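Local coordinates for restriction endonuclease AspBHI (Azoarcus sp., PDB 4OC8), which is a modification-dependent restriction endonuclease that assembles as a tetramer and probably binds and cuts DNA carrying modified bases, at residues L57-S62 with P121-T126; Q72-T77 with A215-L220; L139-S144 with V199-W204; I174-V179 with R211-P216. One frame throughout, in Å; residues are numbered along the deposited sequence.

Contact 1: L57-S62 with P121-T126; sequences LLVLTS and PILVFT
Leu60, Leu57 and Leu123 give up much of their surface where strand 57-62 runs parallel to strand 122-126, the axes 4.6 Å apart. Leu60 is held through both its backbone N and its backbone O: the N donates to Leu123 O at 2.9 Å, and the O accepts Phe125 N at 2.8 Å in a nearly linear bond. Leu58, two residues earlier, repeats the pattern with Pro121 O and Leu123 N, whereas the last rung, from Ser62 N to Phe125 O, is weak. With CG beside the backbone N (chi1 -59°), Leu60 presents CD1 to CG2 of Ile122 at 3.8 Å, on the sheet face that also carries Leu58 and Val124. On the other face Val59 CG1 approaches Phe125 CD1 at 3.7 Å, meeting the ring obliquely. Leu57 forks over the start of the second strand: CD1 lies 3.7 Å from Pro121 CB, the side chains crossing at about a right angle, while CD2 reaches Leu123 CD1 at 4.2 Å. Were Leu57 cut back to an alanine, Pro121 and Leu123 would probably lose this methyl cover and a gap open at this end of the pair. Helix 182-189 packs on Leu57, Pro121 and Leu123, and helix 34-37 on Val59 and Phe125. Strand 133-142 flanks strand 122-127 on the side away from Leu57-Ser62, which in turn pairs with strand 46-48.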
loop_
_atom_site.group_PDB
_atom_site.type_symbol
_atom_site.label_atom_id
_atom_site.label_comp_id
_atom_site.label_asym_id
_atom_site.label_seq_id
_atom_site.Cartn_x
_atom_site.Cartn_y
_atom_site.Cartn_z
ATOM N N LEU A 57 -19.809 -30.223 -8.007
ATOM C CA LEU A 57 -18.962 -29.326 -8.778
ATOM C C LEU A 57 -19.667 -27.984 -8.971
ATOM O O LEU A 57 -20.874 -27.947 -9.192
ATOM C CB LEU A 57 -18.669 -29.951 -10.137
ATOM C CG LEU A 57 -17.596 -29.269 -10.972
ATOM C CD1 LEU A 57 -16.268 -29.981 -10.787
ATOM C CD2 LEU A 57 -18.011 -29.251 -12.422
ATOM N N LEU A 58 -18.922 -26.885 -8.889
ATOM C CA LEU A 58 -19.516 -25.556 -9.051
ATOM C C LEU A 58 -18.836 -24.709 -10.132
ATOM O O LEU A 58 -17.627 -24.481 -10.089
ATOM C CB LEU A 58 -19.529 -24.802 -7.718
ATOM C CG LEU A 58 -20.036 -23.357 -7.791
ATOM C CD1 LEU A 58 -21.422 -23.304 -8.401
ATOM C CD2 LEU A 58 -20.033 -22.687 -6.423
ATOM N N VAL A 59 -19.627 -24.240 -11.095
ATOM C CA VAL A 59 -19.125 -23.386 -12.169
ATOM C C VAL A 59 -19.599 -21.935 -12.014
ATOM O O VAL A 59 -20.796 -21.663 -12.043
ATOM C CB VAL A 59 -19.576 -23.906 -13.546
ATOM C CG1 VAL A 59 -19.177 -22.937 -14.638
ATOM C CG2 VAL A 59 -18.988 -25.263 -13.810
ATOM N N LEU A 60 -18.660 -21.007 -11.847
ATOM C CA LEU A 60 -18.999 -19.589 -11.725
ATOM C C LEU A 60 -18.620 -18.836 -12.990
ATOM O O LEU A 60 -17.464 -18.878 -13.424
ATOM C CB LEU A 60 -18.282 -18.957 -10.533
ATOM C CG LEU A 60 -18.555 -19.570 -9.162
ATOM C CD1 LEU A 60 -17.744 -18.863 -8.089
ATOM C CD2 LEU A 60 -20.036 -19.518 -8.842
ATOM N N THR A 61 -19.592 -18.152 -13.587
ATOM C CA THR A 61 -19.318 -17.333 -14.763
ATOM C C THR A 61 -19.481 -15.851 -14.434
ATOM O O THR A 61 -20.224 -15.481 -13.528
ATOM C CB THR A 61 -20.213 -17.705 -15.961
ATOM O OG1 THR A 61 -21.506 -17.112 -15.801
ATOM C CG2 THR A 61 -20.353 -19.213 -16.075
ATOM N N SER A 62 -18.768 -15.004 -15.163
ATOM C CA SER A 62 -18.859 -13.574 -14.935
ATOM C C SER A 62 -18.666 -12.789 -16.228
ATOM O O SER A 62 -17.882 -13.177 -17.088
ATOM C CB SER A 62 -17.849 -13.138 -13.877
ATOM O OG SER A 62 -18.047 -11.780 -13.527
ATOM N N PRO A 121 -15.117 -28.531 -6.403
ATOM C CA PRO A 121 -14.213 -27.759 -7.258
ATOM C C PRO A 121 -14.939 -26.579 -7.894
ATOM O O PRO A 121 -16.009 -26.747 -8.484
ATOM C CB PRO A 121 -13.805 -28.771 -8.333
ATOM C CG PRO A 121 -13.919 -30.083 -7.660
ATOM C CD PRO A 121 -15.105 -29.964 -6.741
ATOM N N ILE A 122 -14.361 -25.392 -7.759
ATOM C CA ILE A 122 -14.935 -24.189 -8.332
ATOM C C ILE A 122 -14.231 -23.856 -9.636
ATOM O O ILE A 122 -13.038 -23.560 -9.645
ATOM C CB ILE A 122 -14.819 -23.002 -7.358
ATOM C CG1 ILE A 122 -15.673 -23.253 -6.113
ATOM C CG2 ILE A 122 -15.239 -21.711 -8.036
ATOM C CD1 ILE A 122 -14.874 -23.413 -4.834
ATOM N N LEU A 123 -14.972 -23.914 -10.737
ATOM C CA LEU A 123 -14.422 -23.589 -12.049
ATOM C C LEU A 123 -14.867 -22.206 -12.502
ATOM O O LEU A 123 -16.046 -21.986 -12.774
ATOM C CB LEU A 123 -14.850 -24.629 -13.087
ATOM C CG LEU A 123 -14.444 -26.088 -12.857
ATOM C CD1 LEU A 123 -14.934 -26.934 -14.001
ATOM C CD2 LEU A 123 -12.941 -26.217 -12.713
ATOM N N VAL A 124 -13.918 -21.282 -12.591
ATOM C CA VAL A 124 -14.202 -19.904 -12.977
ATOM C C VAL A 124 -14.143 -19.697 -14.496
ATOM O O VAL A 124 -13.175 -20.090 -15.151
ATOM C CB VAL A 124 -13.207 -18.938 -12.307
ATOM C CG1 VAL A 124 -13.557 -17.495 -12.628
ATOM C CG2 VAL A 124 -13.185 -19.167 -10.804
ATOM N N PHE A 125 -15.187 -19.083 -15.047
ATOM C CA PHE A 125 -15.203 -18.696 -16.455
ATOM C C PHE A 125 -15.598 -17.230 -16.579
ATOM O O PHE A 125 -16.356 -16.717 -15.756
ATOM C CB PHE A 125 -16.209 -19.540 -17.241
ATOM C CG PHE A 125 -15.809 -20.973 -17.416
ATOM C CD1 PHE A 125 -16.167 -21.927 -16.476
ATOM C CD2 PHE A 125 -15.095 -21.374 -18.535
ATOM C CE1 PHE A 125 -15.808 -23.257 -16.640
ATOM C CE2 PHE A 125 -14.732 -22.700 -18.705
ATOM C CZ PHE A 125 -15.092 -23.644 -17.758
ATOM N N THR A 126 -15.091 -16.553 -17.606
ATOM C CA THR A 126 -15.549 -15.196 -17.909
ATOM C C THR A 126 -16.027 -15.114 -19.355
ATOM O O THR A 126 -15.414 -15.686 -20.242
ATOM C CB THR A 126 -14.456 -14.130 -17.651
ATOM O OG1 THR A 126 -13.302 -14.404 -18.457
ATOM C CG2 THR A 126 -14.062 -14.111 -16.187
#

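Contact 2: Q72-T77 with A215-L220; sequences QLDETT and APRSLL
Arg217 crosses from the loop 215-220 to the turn that follows strand 72-74, where Glu75 and Thr76 meet it. From CB the chain leaves with CG beside the backbone N (chi1 -72°), then runs extended to NE, carrying the guanidinium to the Glu75 carboxylate; NE itself stays 3.6 Å from Glu75 OE1. The head then divides its contacts. NH2 forms a salt bridge with Glu75 OE1 at 2.5 Å, the carboxylate and guanidinium planes standing 81° apart, so the pair is single-pronged rather than a flat, two-pronged one. NH1 turns to the other acid, Asp74, whose OD1 lies 3.9 Å away at the guanidinium edge in a long salt bridge, with the two planes only 21° apart. Thr76 OG1 is 3.2 Å from NH1, but the angle is too poor for a hydrogen bond. Between the backbones, Ala215 N donates to Glu75 O at 2.9 Å. A leucine in place of Arg217 would probably leave Glu75 without its close counter-charge at this contact and break the salt-bridge network. Asp74 OD2 is also bridged to Arg288 of a third subunit, whose NH1 comes close to NH1 of Arg217. Asp74 and Glu75 therefore probably offset two neighbouring arginines, making this a charged junction between linker, sheet and subunits, where charged and polar contacts predominate over apolar ones.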
loop_
_atom_site.group_PDB
_atom_site.type_symbol
_atom_site.label_atom_id
_atom_site.label_comp_id
_atom_site.label_asym_id
_atom_site.label_seq_id
_atom_site.Cartn_x
_atom_site.Cartn_y
_atom_site.Cartn_z
ATOM N N GLN A 72 -14.299 -9.240 -10.251
ATOM C CA GLN A 72 -12.993 -8.988 -10.856
ATOM C C GLN A 72 -11.968 -10.097 -10.677
ATOM O O GLN A 72 -11.889 -10.735 -9.630
ATOM C CB GLN A 72 -12.413 -7.634 -10.423
ATOM C CG GLN A 72 -11.982 -7.535 -8.972
ATOM C CD GLN A 72 -11.069 -6.343 -8.722
ATOM O OE1 GLN A 72 -10.328 -5.918 -9.609
ATOM N NE2 GLN A 72 -11.121 -5.796 -7.511
ATOM N N LEU A 73 -11.188 -10.324 -11.725
ATOM C CA LEU A 73 -10.100 -11.280 -11.663
ATOM C C LEU A 73 -8.754 -10.570 -11.707
ATOM O O LEU A 73 -8.323 -10.084 -12.753
ATOM C CB LEU A 73 -10.193 -12.299 -12.802
ATOM C CG LEU A 73 -9.023 -13.288 -12.825
ATOM C CD1 LEU A 73 -8.960 -14.082 -11.530
ATOM C CD2 LEU A 73 -9.121 -14.215 -14.013
ATOM N N ASP A 74 -8.092 -10.517 -10.560
ATOM C CA ASP A 74 -6.744 -9.981 -10.493
ATOM C C ASP A 74 -5.747 -11.019 -10.985
ATOM O O ASP A 74 -5.353 -11.914 -10.234
ATOM C CB ASP A 74 -6.401 -9.570 -9.062
ATOM C CG ASP A 74 -5.170 -8.700 -8.991
ATOM O OD1 ASP A 74 -4.758 -8.167 -10.042
ATOM O OD2 ASP A 74 -4.621 -8.542 -7.881
ATOM N N GLU A 75 -5.335 -10.887 -12.245
ATOM C CA GLU A 75 -4.351 -11.786 -12.840
ATOM C C GLU A 75 -3.083 -11.866 -12.000
ATOM O O GLU A 75 -2.442 -12.914 -11.922
ATOM C CB GLU A 75 -3.981 -11.330 -14.257
ATOM C CG GLU A 75 -5.095 -11.444 -15.291
ATOM C CD GLU A 75 -5.988 -10.219 -15.338
ATOM O OE1 GLU A 75 -5.592 -9.163 -14.794
ATOM O OE2 GLU A 75 -7.090 -10.312 -15.918
ATOM N N THR A 76 -2.733 -10.754 -11.368
ATOM C CA THR A 76 -1.484 -10.643 -10.629
ATOM C C THR A 76 -1.412 -11.545 -9.399
ATOM O O THR A 76 -0.375 -12.144 -9.120
ATOM C CB THR A 76 -1.233 -9.189 -10.199
ATOM O OG1 THR A 76 -1.250 -8.347 -11.357
ATOM C CG2 THR A 76 0.109 -9.057 -9.500
ATOM N N THR A 77 -2.509 -11.636 -8.659
ATOM C CA THR A 77 -2.500 -12.384 -7.409
ATOM C C THR A 77 -3.366 -13.641 -7.499
ATOM O O THR A 77 -3.367 -14.484 -6.601
ATOM C CB THR A 77 -2.952 -11.494 -6.230
ATOM O OG1 THR A 77 -4.342 -11.178 -6.366
ATOM C CG2 THR A 77 -2.148 -10.204 -6.207
ATOM N N ALA A 215 0.238 -14.102 -11.791
ATOM C CA ALA A 215 0.721 -13.736 -13.118
ATOM C C ALA A 215 0.844 -12.219 -13.299
ATOM O O ALA A 215 -0.008 -11.595 -13.932
ATOM C CB ALA A 215 -0.186 -14.330 -14.185
ATOM N N PRO A 216 1.918 -11.628 -12.750
ATOM C CA PRO A 216 2.165 -10.184 -12.823
ATOM C C PRO A 216 2.122 -9.676 -14.255
ATOM O O PRO A 216 2.560 -10.375 -15.168
ATOM C CB PRO A 216 3.579 -10.046 -12.262
ATOM C CG PRO A 216 3.743 -11.216 -11.374
ATOM C CD PRO A 216 2.990 -12.331 -12.026
ATOM N N ARG A 217 1.588 -8.471 -14.441
ATOM C CA ARG A 217 1.408 -7.913 -15.773
ATOM C C ARG A 217 2.724 -7.439 -16.357
ATOM O O ARG A 217 3.526 -6.805 -15.670
ATOM C CB ARG A 217 0.414 -6.749 -15.740
ATOM C CG ARG A 217 -1.027 -7.166 -15.529
ATOM C CD ARG A 217 -1.977 -5.981 -15.575
ATOM N NE ARG A 217 -3.343 -6.399 -15.275
ATOM C CZ ARG A 217 -3.831 -6.532 -14.044
ATOM N NH1 ARG A 217 -3.064 -6.273 -12.992
ATOM N NH2 ARG A 217 -5.085 -6.923 -13.863
ATOM N N SER A 218 2.943 -7.751 -17.627
ATOM C CA SER A 218 4.059 -7.178 -18.359
ATOM C C SER A 218 3.803 -5.683 -18.535
ATOM O O SER A 218 2.663 -5.231 -18.413
ATOM C CB SER A 218 4.226 -7.870 -19.711
ATOM O OG SER A 218 2.999 -8.415 -20.165
ATOM N N LEU A 219 4.859 -4.921 -18.806
ATOM C CA LEU A 219 4.756 -3.464 -18.906
ATOM C C LEU A 219 3.723 -3.019 -19.941
ATOM O O LEU A 219 3.755 -3.446 -21.097
ATOM C CB LEU A 219 6.124 -2.846 -19.200
ATOM C CG LEU A 219 7.167 -3.089 -18.107
ATOM C CD1 LEU A 219 8.528 -2.549 -18.523
ATOM C CD2 LEU A 219 6.709 -2.463 -16.798
ATOM N N LEU A 220 2.806 -2.161 -19.508
ATOM C CA LEU A 220 1.643 -1.810 -20.310
ATOM C C LEU A 220 1.578 -0.321 -20.620
ATOM O O LEU A 220 1.681 0.515 -19.722
ATOM C CB LEU A 220 0.365 -2.231 -19.578
ATOM C CG LEU A 220 -0.963 -1.891 -20.259
ATOM C CD1 LEU A 220 -1.174 -2.758 -21.495
ATOM C CD2 LEU A 220 -2.125 -2.028 -19.282
#

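Contact 3: L139-S144 with V199-W204; sequences LAVPGS and VAWNAW
Val141 pushes its CG1 methyl between two indoles, Trp201 and Trp204, which project from consecutive turns of helix 199-204. The interaction with Trp204 is CH-pi: CG1 stands over one face, 4.0 Å from the centroid of the five-membered ring and 17° off its normal. Trp204 has CG anti to its backbone N (chi1 -180°), a torsion that carries the indole across toward the strand and lays this face on the valine. The remaining contacts are apolar. The same methyl lies 3.6 Å from Trp201 CZ3, an oblique approach to that ring, while Leu139 CD1 reaches Trp201 CE3 at 4.0 Å with the two side chains crossing at about a right angle. At the other end of the strand segment, Pro142 CD touches Trp204 CZ2 at 4.0 Å. One polar atom comes near: Ala140 O sits at the Trp201 edge, in the ring plane, 3.8 Å from CZ3. No hydrogen bond joins the two segments, so side-chain packing alone connects them. Trp201 also meets Trp184 edge-to-face, adding a further aromatic to the cluster. The axes of the two short segments come within 10.0 Å at an angle of 13°, the spacing and near-parallel alignment familiar from alpha/beta packing. Here helix 199-207 covers the Leu139 and Val141 side of strand 133-142, contributing to the hydrophobic core of the N-terminal region, whose sequence family belongs to the PUA clan.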
loop_
_atom_site.group_PDB
_atom_site.type_symbol
_atom_site.label_atom_id
_atom_site.label_comp_id
_atom_site.label_asym_id
_atom_site.label_seq_id
_atom_site.Cartn_x
_atom_site.Cartn_y
_atom_site.Cartn_z
ATOM N N LEU A 139 -9.059 -22.916 -11.746
ATOM C CA LEU A 139 -9.708 -23.685 -10.700
ATOM C C LEU A 139 -9.464 -22.942 -9.401
ATOM O O LEU A 139 -8.342 -22.520 -9.127
ATOM C CB LEU A 139 -9.105 -25.089 -10.641
ATOM C CG LEU A 139 -9.241 -25.865 -9.335
ATOM C CD1 LEU A 139 -10.609 -26.512 -9.225
ATOM C CD2 LEU A 139 -8.136 -26.895 -9.224
ATOM N N ALA A 140 -10.505 -22.771 -8.598
ATOM C CA ALA A 140 -10.391 -21.882 -7.449
ATOM C C ALA A 140 -10.820 -22.501 -6.128
ATOM O O ALA A 140 -11.595 -23.455 -6.094
ATOM C CB ALA A 140 -11.167 -20.599 -7.706
ATOM N N VAL A 141 -10.306 -21.936 -5.042
ATOM C CA VAL A 141 -10.700 -22.338 -3.697
ATOM C C VAL A 141 -11.205 -21.128 -2.905
ATOM O O VAL A 141 -10.823 -19.993 -3.194
ATOM C CB VAL A 141 -9.531 -23.002 -2.945
ATOM C CG1 VAL A 141 -9.119 -24.285 -3.645
ATOM C CG2 VAL A 141 -8.356 -22.045 -2.836
ATOM N N PRO A 142 -12.082 -21.363 -1.916
ATOM C CA PRO A 142 -12.576 -20.282 -1.060
ATOM C C PRO A 142 -11.463 -19.651 -0.239
ATOM O O PRO A 142 -10.574 -20.355 0.236
ATOM C CB PRO A 142 -13.545 -21.001 -0.121
ATOM C CG PRO A 142 -13.966 -22.208 -0.870
ATOM C CD PRO A 142 -12.770 -22.636 -1.644
ATOM N N GLY A 143 -11.518 -18.334 -0.076
ATOM C CA GLY A 143 -10.571 -17.632 0.767
ATOM C C GLY A 143 -9.370 -17.104 0.012
ATOM O O GLY A 143 -9.304 -17.162 -1.218
ATOM N N SER A 144 -8.421 -16.567 0.767
ATOM C CA SER A 144 -7.190 -16.031 0.210
ATOM C C SER A 144 -6.107 -16.067 1.281
ATOM O O SER A 144 -6.397 -15.915 2.467
ATOM C CB SER A 144 -7.399 -14.594 -0.276
ATOM O OG SER A 144 -6.210 -14.056 -0.834
ATOM N N VAL A 199 -2.333 -31.152 -8.066
ATOM C CA VAL A 199 -1.559 -31.189 -6.832
ATOM C C VAL A 199 -1.991 -30.080 -5.877
ATOM O O VAL A 199 -2.128 -30.310 -4.675
ATOM C CB VAL A 199 -0.042 -31.066 -7.102
ATOM C CG1 VAL A 199 0.736 -31.268 -5.823
ATOM C CG2 VAL A 199 0.394 -32.065 -8.148
ATOM N N ALA A 200 -2.204 -28.881 -6.416
ATOM C CA ALA A 200 -2.614 -27.739 -5.605
ATOM C C ALA A 200 -3.952 -28.000 -4.898
ATOM O O ALA A 200 -4.158 -27.595 -3.743
ATOM C CB ALA A 200 -2.685 -26.477 -6.461
ATOM N N TRP A 201 -4.849 -28.698 -5.590
ATOM C CA TRP A 201 -6.135 -29.054 -5.011
ATOM C C TRP A 201 -5.989 -30.028 -3.844
ATOM O O TRP A 201 -6.553 -29.800 -2.776
ATOM C CB TRP A 201 -7.088 -29.623 -6.061
ATOM C CG TRP A 201 -8.432 -29.938 -5.478
ATOM C CD1 TRP A 201 -8.863 -31.147 -5.019
ATOM C CD2 TRP A 201 -9.512 -29.020 -5.263
ATOM N NE1 TRP A 201 -10.146 -31.045 -4.546
ATOM C CE2 TRP A 201 -10.568 -29.749 -4.682
ATOM C CE3 TRP A 201 -9.690 -27.655 -5.510
ATOM C CZ2 TRP A 201 -11.786 -29.157 -4.342
ATOM C CZ3 TRP A 201 -10.904 -27.071 -5.174
ATOM C CH2 TRP A 201 -11.932 -27.822 -4.597
ATOM N N ASN A 202 -5.236 -31.108 -4.047
ATOM C CA ASN A 202 -5.015 -32.080 -2.977
ATOM C C ASN A 202 -4.327 -31.433 -1.787
ATOM O O ASN A 202 -4.662 -31.707 -0.633
ATOM C CB ASN A 202 -4.192 -33.272 -3.470
ATOM C CG ASN A 202 -4.970 -34.172 -4.405
ATOM O OD1 ASN A 202 -6.174 -34.367 -4.237
ATOM N ND2 ASN A 202 -4.286 -34.727 -5.401
ATOM N N ALA A 203 -3.364 -30.568 -2.084
ATOM C CA ALA A 203 -2.654 -29.813 -1.063
ATOM C C ALA A 203 -3.637 -28.994 -0.239
ATOM O O ALA A 203 -3.576 -28.989 1.000
ATOM C CB ALA A 203 -1.619 -28.912 -1.700
ATOM N N TRP A 204 -4.547 -28.307 -0.928
ATOM C CA TRP A 204 -5.547 -27.519 -0.222
ATOM C C TRP A 204 -6.447 -28.419 0.627
ATOM O O TRP A 204 -6.824 -28.062 1.742
ATOM C CB TRP A 204 -6.377 -26.657 -1.183
ATOM C CG TRP A 204 -7.406 -25.836 -0.459
ATOM C CD1 TRP A 204 -7.199 -24.661 0.208
ATOM C CD2 TRP A 204 -8.795 -26.146 -0.304
ATOM N NE1 TRP A 204 -8.376 -24.216 0.759
ATOM C CE2 TRP A 204 -9.372 -25.112 0.461
ATOM C CE3 TRP A 204 -9.611 -27.195 -0.743
ATOM C CZ2 TRP A 204 -10.723 -25.097 0.798
ATOM C CZ3 TRP A 204 -10.951 -27.180 -0.407
ATOM C CH2 TRP A 204 -11.495 -26.141 0.358
#

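Contact 4: I174-V179 with R211-P216; sequences ILDEAV and RPLMAP
A single beta bridge pairs Leu175 with Pro212, joining the loop that leaves strand 163-174 to the connection that runs from helix 199-207 toward helix 224-227. Two backbone bonds flank the bridged pair: Leu213 N donates to Ile174 O at 2.9 Å with an N-H...O angle of 162°, and Asp176 N donates to Arg211 O, also at 2.9 Å. Proline at position 212 has no N-H to offer, and both bonds are made through its neighbours. Just past the bridge the first loop bends in an inverse gamma turn centred on Asp176, closed by a weak bond from Glu177 N to Leu175 O, so the isolated bridge is followed at once by a kink in the chain. Leu213 fills the angle beside that turn. Its CB lies 3.6 Å from Leu175 O, and its CD1 meets CG2 of Ile174 at 4.0 Å, the two side chains crossing obliquely. Leu175 CD2 reaches Arg211 O at 3.6 Å, while the side chain also packs on Val141 and Trp201. Asp176 rests its CB against the aliphatic CD of Arg211 at 3.8 Å, and its CG, anti to the backbone N (chi1 -169°), sets the carboxylate with OD1 by Leu213 CG and OD2 by Arg211 CD. The charged ends do not pair, for OD2 stays 5.2 Å from Arg211 NH1. Asp176 OD1 instead accepts from the indole NE1 of Trp157 in the second subunit, which also packs on Leu213, and Arg211 NH2 makes a weak hydrogen bond to Val388 O of the third subunit.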
loop_
_atom_site.group_PDB
_atom_site.type_symbol
_atom_site.label_atom_id
_atom_site.label_comp_id
_atom_site.label_asym_id
_atom_site.label_seq_id
_atom_site.Cartn_x
_atom_site.Cartn_y
_atom_site.Cartn_z
ATOM N N ILE A 174 -7.607 -18.435 -7.408
ATOM C CA ILE A 174 -7.254 -19.376 -8.462
ATOM C C ILE A 174 -5.975 -20.130 -8.102
ATOM O O ILE A 174 -4.922 -19.516 -7.904
ATOM C CB ILE A 174 -6.996 -18.645 -9.784
ATOM C CG1 ILE A 174 -8.151 -17.698 -10.111
ATOM C CG2 ILE A 174 -6.775 -19.633 -10.898
ATOM C CD1 ILE A 174 -9.471 -18.386 -10.273
ATOM N N LEU A 175 -6.071 -21.459 -8.025
ATOM C CA LEU A 175 -4.922 -22.313 -7.728
ATOM C C LEU A 175 -3.938 -22.358 -8.896
ATOM O O LEU A 175 -4.337 -22.236 -10.049
ATOM C CB LEU A 175 -5.387 -23.730 -7.393
ATOM C CG LEU A 175 -6.031 -23.937 -6.022
ATOM C CD1 LEU A 175 -6.398 -25.400 -5.817
ATOM C CD2 LEU A 175 -5.105 -23.457 -4.922
ATOM N N ASP A 176 -2.656 -22.547 -8.591
ATOM C CA ASP A 176 -1.611 -22.629 -9.618
ATOM C C ASP A 176 -1.626 -23.959 -10.370
ATOM O O ASP A 176 -0.848 -24.857 -10.064
ATOM C CB ASP A 176 -0.220 -22.402 -9.021
ATOM C CG ASP A 176 0.853 -22.225 -10.084
ATOM O OD1 ASP A 176 0.533 -22.299 -11.287
ATOM O OD2 ASP A 176 2.027 -22.009 -9.708
ATOM N N GLU A 177 -2.496 -24.057 -11.372
ATOM C CA GLU A 177 -2.567 -25.214 -12.256
ATOM C C GLU A 177 -2.867 -24.730 -13.669
ATOM O O GLU A 177 -3.853 -24.035 -13.881
ATOM C CB GLU A 177 -3.664 -26.183 -11.804
ATOM C CG GLU A 177 -3.456 -26.756 -10.408
ATOM C CD GLU A 177 -2.300 -27.753 -10.332
ATOM O OE1 GLU A 177 -1.916 -28.319 -11.378
ATOM O OE2 GLU A 177 -1.781 -27.977 -9.216
ATOM N N ALA A 178 -2.029 -25.096 -14.633
ATOM C CA ALA A 178 -2.223 -24.645 -16.011
ATOM C C ALA A 178 -3.299 -25.446 -16.740
ATOM O O ALA A 178 -3.998 -24.916 -17.604
ATOM C CB ALA A 178 -0.912 -24.688 -16.782
ATOM N N VAL A 179 -3.427 -26.725 -16.400
ATOM C CA VAL A 179 -4.398 -27.588 -17.067
ATOM C C VAL A 179 -5.217 -28.423 -16.087
ATOM O O VAL A 179 -4.674 -29.130 -15.233
ATOM C CB VAL A 179 -3.727 -28.534 -18.085
ATOM C CG1 VAL A 179 -4.773 -29.404 -18.745
ATOM C CG2 VAL A 179 -2.953 -27.742 -19.134
ATOM N N ARG A 211 -1.900 -22.343 -2.807
ATOM C CA ARG A 211 -0.854 -21.933 -3.732
ATOM C C ARG A 211 -1.481 -21.180 -4.899
ATOM O O ARG A 211 -2.027 -21.794 -5.816
ATOM C CB ARG A 211 -0.069 -23.135 -4.257
ATOM C CG ARG A 211 0.949 -22.758 -5.325
ATOM C CD ARG A 211 1.506 -23.969 -6.044
ATOM N NE ARG A 211 2.228 -24.852 -5.137
ATOM C CZ ARG A 211 3.495 -24.679 -4.773
ATOM N NH1 ARG A 211 4.190 -23.645 -5.235
ATOM N NH2 ARG A 211 4.065 -25.538 -3.941
ATOM N N PRO A 212 -1.409 -19.842 -4.866
ATOM C CA PRO A 212 -2.072 -18.991 -5.856
ATOM C C PRO A 212 -1.385 -18.971 -7.211
ATOM O O PRO A 212 -0.162 -19.084 -7.280
ATOM C CB PRO A 212 -1.975 -17.605 -5.227
ATOM C CG PRO A 212 -0.780 -17.674 -4.369
ATOM C CD PRO A 212 -0.790 -19.048 -3.794
ATOM N N LEU A 213 -2.176 -18.822 -8.271
ATOM C CA LEU A 213 -1.648 -18.600 -9.608
ATOM C C LEU A 213 -1.384 -17.105 -9.772
ATOM O O LEU A 213 -2.299 -16.331 -10.047
ATOM C CB LEU A 213 -2.645 -19.079 -10.665
ATOM C CG LEU A 213 -2.181 -19.330 -12.107
ATOM C CD1 LEU A 213 -3.318 -19.929 -12.918
ATOM C CD2 LEU A 213 -1.670 -18.079 -12.796
ATOM N N MET A 214 -0.126 -16.708 -9.631
ATOM C CA MET A 214 0.232 -15.303 -9.689
ATOM C C MET A 214 0.902 -14.950 -11.012
ATOM O O MET A 214 1.992 -15.437 -11.322
ATOM C CB MET A 214 1.117 -14.946 -8.494
ATOM C CG MET A 214 0.498 -15.381 -7.180
ATOM S SD MET A 214 1.252 -14.655 -5.717
ATOM C CE MET A 214 0.869 -12.925 -5.953
ATOM N N ALA A 215 0.238 -14.102 -11.791
ATOM C CA ALA A 215 0.721 -13.736 -13.118
ATOM C C ALA A 215 0.844 -12.219 -13.299
ATOM O O ALA A 215 -0.008 -11.595 -13.932
ATOM C CB ALA A 215 -0.186 -14.330 -14.185
ATOM N N PRO A 216 1.918 -11.628 -12.750
ATOM C CA PRO A 216 2.165 -10.184 -12.823
ATOM C C PRO A 216 2.122 -9.676 -14.255
ATOM O O PRO A 216 2.560 -10.375 -15.168
ATOM C CB PRO A 216 3.579 -10.046 -12.262
ATOM C CG PRO A 216 3.743 -11.216 -11.374
ATOM C CD PRO A 216 2.990 -12.331 -12.026
#

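How the contacts relate
Contacts 1 and 3 are buried and free of other chains; contacts 2 and 4 are partly buried and lie at subunit interfaces. Contact 1 relies on a ladder of backbone bonds within the sheet, contact 3 on aromatic packing of a helix against it. They meet side by side, Ile122 O lying 2.9 Å from Ala140 N in a probable hydrogen bond between neighbouring strands. Contact 3 joins contact 4 through Leu139 and Leu175, and through Glu177 at the start of helix 199-207. Contacts 2 and 4 share Ala215 and Pro216 on one connection; contact 4 holds it earlier in the chain through backbone bonds of Arg211 and Leu213, contact 2 through a backbone bond at Ala215 and ion pairs of Arg217.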